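Local coordinates for RE68036p (Drosophila melanogaster, PDB 1SQH), which is uncharacterised but probably acts as an acyltransferase, possibly a glycine N-acyltransferase, at residues 121-126 against 296-301. Residues are numbered along the deposited sequence; the frame is centred on the assembly and turned at random.
Sequences GALLTN and WIKLVP
Leu124 and Ile297 exchange backbone hydrogen bonds in both directions, a worked example of how an antiparallel ladder sets which side chains meet. Leu124 N reaches Ile297 O over 2.8 Å in a nearly straight bond, Ile297 N returns to Leu124 O, and Leu299 N to Ala122 O adds a longer third bond of 3.2 Å. Leu123 and Lys298 form the neighbouring non-hydrogen-bonded pair.

Beyond the backbone pairs a side chain adds a fourth bond. With CG anti to the backbone N (chi1 170°) and a bend at chi2, Lys298 runs past Leu123 CD1 and brings NZ to 2.6 Å from Gly121 O, on a lone pair in the carbonyl plane. Nearby, a water accepts from Gly121 N and donates weakly to Val300 O.

Apolar contacts divide between the two faces. Leu124 CB meets Ile297 CB at 3.8 Å, beside helix 129-141. At the other end the Trp296 indole lies beneath the turning chain: Thr125 CA sits 3.9 Å from the five-membered ring centroid in a CH-pi contact, Asn126 N lies over the same face, and Leu123 CD2 approaches the edge. A serine in place of Trp296 lacks the indole, which would probably open a gap under Thr125 CA and Asn126 N and set the corner of the chain free to shift. Strand 289-299 thus lies between strands 123-128 and 147-157 in the eight-stranded mixed sheet, consistent with an acetyltransferase-like fold.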
ATOM      1  N   GLY A 121      -4.237  14.836 -11.580  1.00 35.62           N
ATOM      2  CA  GLY A 121      -4.257  14.428 -10.186  1.00 34.20           C
ATOM      3  C   GLY A 121      -3.610  13.100  -9.825  1.00 32.93           C
ATOM      4  O   GLY A 121      -4.013  12.465  -8.847  1.00 33.04           O
ATOM      5  N   ALA A 122      -2.606  12.675 -10.588  1.00 31.21           N
ATOM      6  CA  ALA A 122      -1.932  11.401 -10.318  1.00 29.28           C
ATOM      7  C   ALA A 122      -1.282  11.366  -8.935  1.00 26.91           C
ATOM      8  O   ALA A 122      -0.726  12.363  -8.473  1.00 24.74           O
ATOM      9  CB  ALA A 122      -0.876  11.132 -11.388  1.00 28.85           C
ATOM     10  N   LEU A 123      -1.346  10.212  -8.276  1.00 25.20           N
ATOM     11  CA  LEU A 123      -0.742  10.068  -6.950  1.00 23.25           C
ATOM     12  C   LEU A 123       0.556   9.256  -7.009  1.00 22.69           C
ATOM     13  O   LEU A 123       0.569   8.113  -7.477  1.00 22.14           O
ATOM     14  CB  LEU A 123      -1.728   9.393  -5.996  1.00 23.26           C
ATOM     15  CG  LEU A 123      -1.202   9.047  -4.597  1.00 23.40           C
ATOM     16  CD1 LEU A 123      -0.808  10.313  -3.862  1.00 24.16           C
ATOM     17  CD2 LEU A 123      -2.273   8.283  -3.817  1.00 20.95           C
ATOM     18  N   LEU A 124       1.644   9.859  -6.551  1.00 20.97           N
ATOM     19  CA  LEU A 124       2.944   9.202  -6.528  1.00 21.58           C
ATOM     20  C   LEU A 124       3.090   8.517  -5.163  1.00 21.76           C
ATOM     21  O   LEU A 124       3.233   9.189  -4.136  1.00 21.40           O
ATOM     22  CB  LEU A 124       4.058  10.241  -6.730  1.00 19.78           C
ATOM     23  CG  LEU A 124       4.400  10.677  -8.168  1.00 22.00           C
ATOM     24  CD1 LEU A 124       3.156  10.673  -9.040  1.00 22.61           C
ATOM     25  CD2 LEU A 124       5.068  12.051  -8.149  1.00 19.75           C
ATOM     26  N   THR A 125       3.059   7.184  -5.160  1.00 21.89           N
ATOM     27  CA  THR A 125       3.146   6.407  -3.913  1.00 21.62           C
ATOM     28  C   THR A 125       4.532   5.863  -3.558  1.00 21.28           C
ATOM     29  O   THR A 125       5.337   5.533  -4.435  1.00 20.69           O
ATOM     30  CB  THR A 125       2.161   5.212  -3.949  1.00 21.34           C
ATOM     31  OG1 THR A 125       2.558   4.291  -4.977  1.00 21.01           O
ATOM     32  CG2 THR A 125       0.742   5.697  -4.232  1.00 19.06           C
ATOM     33  N   ASN A 126       4.789   5.749  -2.259  1.00 20.38           N
ATOM     34  CA  ASN A 126       6.066   5.237  -1.749  1.00 20.66           C
ATOM     35  C   ASN A 126       7.305   5.734  -2.507  1.00 20.61           C
ATOM     36  O   ASN A 126       8.140   4.935  -2.937  1.00 20.48           O
ATOM     37  CB  ASN A 126       6.054   3.688  -1.715  1.00 17.69           C
ATOM     38  CG  ASN A 126       5.478   3.064  -2.982  1.00 20.83           C
ATOM     39  OD1 ASN A 126       4.247   2.974  -3.155  1.00 21.31           O
ATOM     40  ND2 ASN A 126       6.362   2.636  -3.883  1.00 16.52           N
ATOM     41  N   TRP A 296       4.447  10.418  -0.160  1.00 25.93           N
ATOM     42  CA  TRP A 296       3.281  10.135  -0.978  1.00 25.76           C
ATOM     43  C   TRP A 296       3.032  11.520  -1.566  1.00 26.90           C
ATOM     44  O   TRP A 296       2.726  12.466  -0.839  1.00 26.03           O
ATOM     45  CB  TRP A 296       2.112   9.692  -0.115  1.00 23.24           C
ATOM     46  CG  TRP A 296       1.757   8.246  -0.292  1.00 23.78           C
ATOM     47  CD1 TRP A 296       0.660   7.747  -0.935  1.00 23.03           C
ATOM     48  CD2 TRP A 296       2.494   7.112   0.189  1.00 21.28           C
ATOM     49  NE1 TRP A 296       0.664   6.372  -0.883  1.00 23.29           N
ATOM     50  CE2 TRP A 296       1.779   5.957  -0.199  1.00 22.71           C
ATOM     51  CE3 TRP A 296       3.690   6.960   0.910  1.00 20.98           C
ATOM     52  CZ2 TRP A 296       2.221   4.656   0.114  1.00 20.83           C
ATOM     53  CZ3 TRP A 296       4.131   5.657   1.220  1.00 20.66           C
ATOM     54  CH2 TRP A 296       3.391   4.530   0.821  1.00 19.12           C
ATOM     55  N   ILE A 297       3.204  11.652  -2.874  1.00 26.44           N
ATOM     56  CA  ILE A 297       3.034  12.950  -3.502  1.00 27.32           C
ATOM     57  C   ILE A 297       1.765  13.037  -4.328  1.00 27.86           C
ATOM     58  O   ILE A 297       1.680  12.467  -5.418  1.00 29.52           O
ATOM     59  CB  ILE A 297       4.235  13.275  -4.397  1.00 27.09           C
ATOM     60  CG1 ILE A 297       5.534  13.106  -3.594  1.00 27.61           C
ATOM     61  CG2 ILE A 297       4.113  14.685  -4.922  1.00 27.40           C
ATOM     62  CD1 ILE A 297       6.806  13.385  -4.379  1.00 24.84           C
ATOM     63  N   LYS A 298       0.774  13.743  -3.796  1.00 26.76           N
ATOM     64  CA  LYS A 298      -0.491  13.918  -4.491  1.00 28.70           C
ATOM     65  C   LYS A 298      -0.416  15.176  -5.355  1.00 30.42           C
ATOM     66  O   LYS A 298      -0.220  16.281  -4.842  1.00 30.63           O
ATOM     67  CB  LYS A 298      -1.625  14.041  -3.470  1.00 27.88           C
ATOM     68  CG  LYS A 298      -2.974  14.460  -4.032  1.00 28.81           C
ATOM     69  CD  LYS A 298      -3.510  13.489  -5.072  1.00 30.46           C
ATOM     70  CE  LYS A 298      -4.903  13.922  -5.521  1.00 29.12           C
ATOM     71  NZ  LYS A 298      -5.387  13.200  -6.730  1.00 27.17           N
ATOM     72  N   LEU A 299      -0.546  14.991  -6.668  1.00 32.00           N
ATOM     73  CA  LEU A 299      -0.526  16.102  -7.621  1.00 33.56           C
ATOM     74  C   LEU A 299      -1.959  16.605  -7.796  1.00 33.87           C
ATOM     75  O   LEU A 299      -2.867  15.811  -8.042  1.00 34.42           O
ATOM     76  CB  LEU A 299       0.020  15.628  -8.972  1.00 32.95           C
ATOM     77  CG  LEU A 299       1.536  15.629  -9.215  1.00 31.86           C
ATOM     78  CD1 LEU A 299       2.271  15.173  -7.984  1.00 32.49           C
ATOM     79  CD2 LEU A 299       1.858  14.738 -10.404  1.00 31.91           C
ATOM     80  N   VAL A 300      -2.173  17.912  -7.654  1.00 35.44           N
ATOM     81  CA  VAL A 300      -3.524  18.464  -7.809  1.00 36.91           C
ATOM     82  C   VAL A 300      -3.857  18.658  -9.288  1.00 36.30           C
ATOM     83  O   VAL A 300      -3.044  19.175 -10.056  1.00 33.39           O
ATOM     84  CB  VAL A 300      -3.687  19.826  -7.075  1.00 39.41           C
ATOM     85  CG1 VAL A 300      -3.042  19.759  -5.697  1.00 37.59           C
ATOM     86  CG2 VAL A 300      -3.091  20.952  -7.904  1.00 41.26           C
ATOM     87  N   PRO A 301      -5.062  18.234  -9.708  1.00 38.36           N
ATOM     88  CA  PRO A 301      -5.475  18.374 -11.111  1.00 39.87           C
ATOM     89  C   PRO A 301      -5.381  19.826 -11.586  1.00 42.29           C
ATOM     90  O   PRO A 301      -5.847  20.737 -10.901  1.00 41.40           O
ATOM     91  CB  PRO A 301      -6.912  17.854 -11.106  1.00 39.50           C
ATOM     92  CG  PRO A 301      -6.912  16.857  -9.979  1.00 38.90           C
ATOM     93  CD  PRO A 301      -6.111  17.576  -8.910  1.00 37.58           C
TER
HETATM   94  O   HOH W   1      -2.435  16.902 -11.520  1.00 46.49           O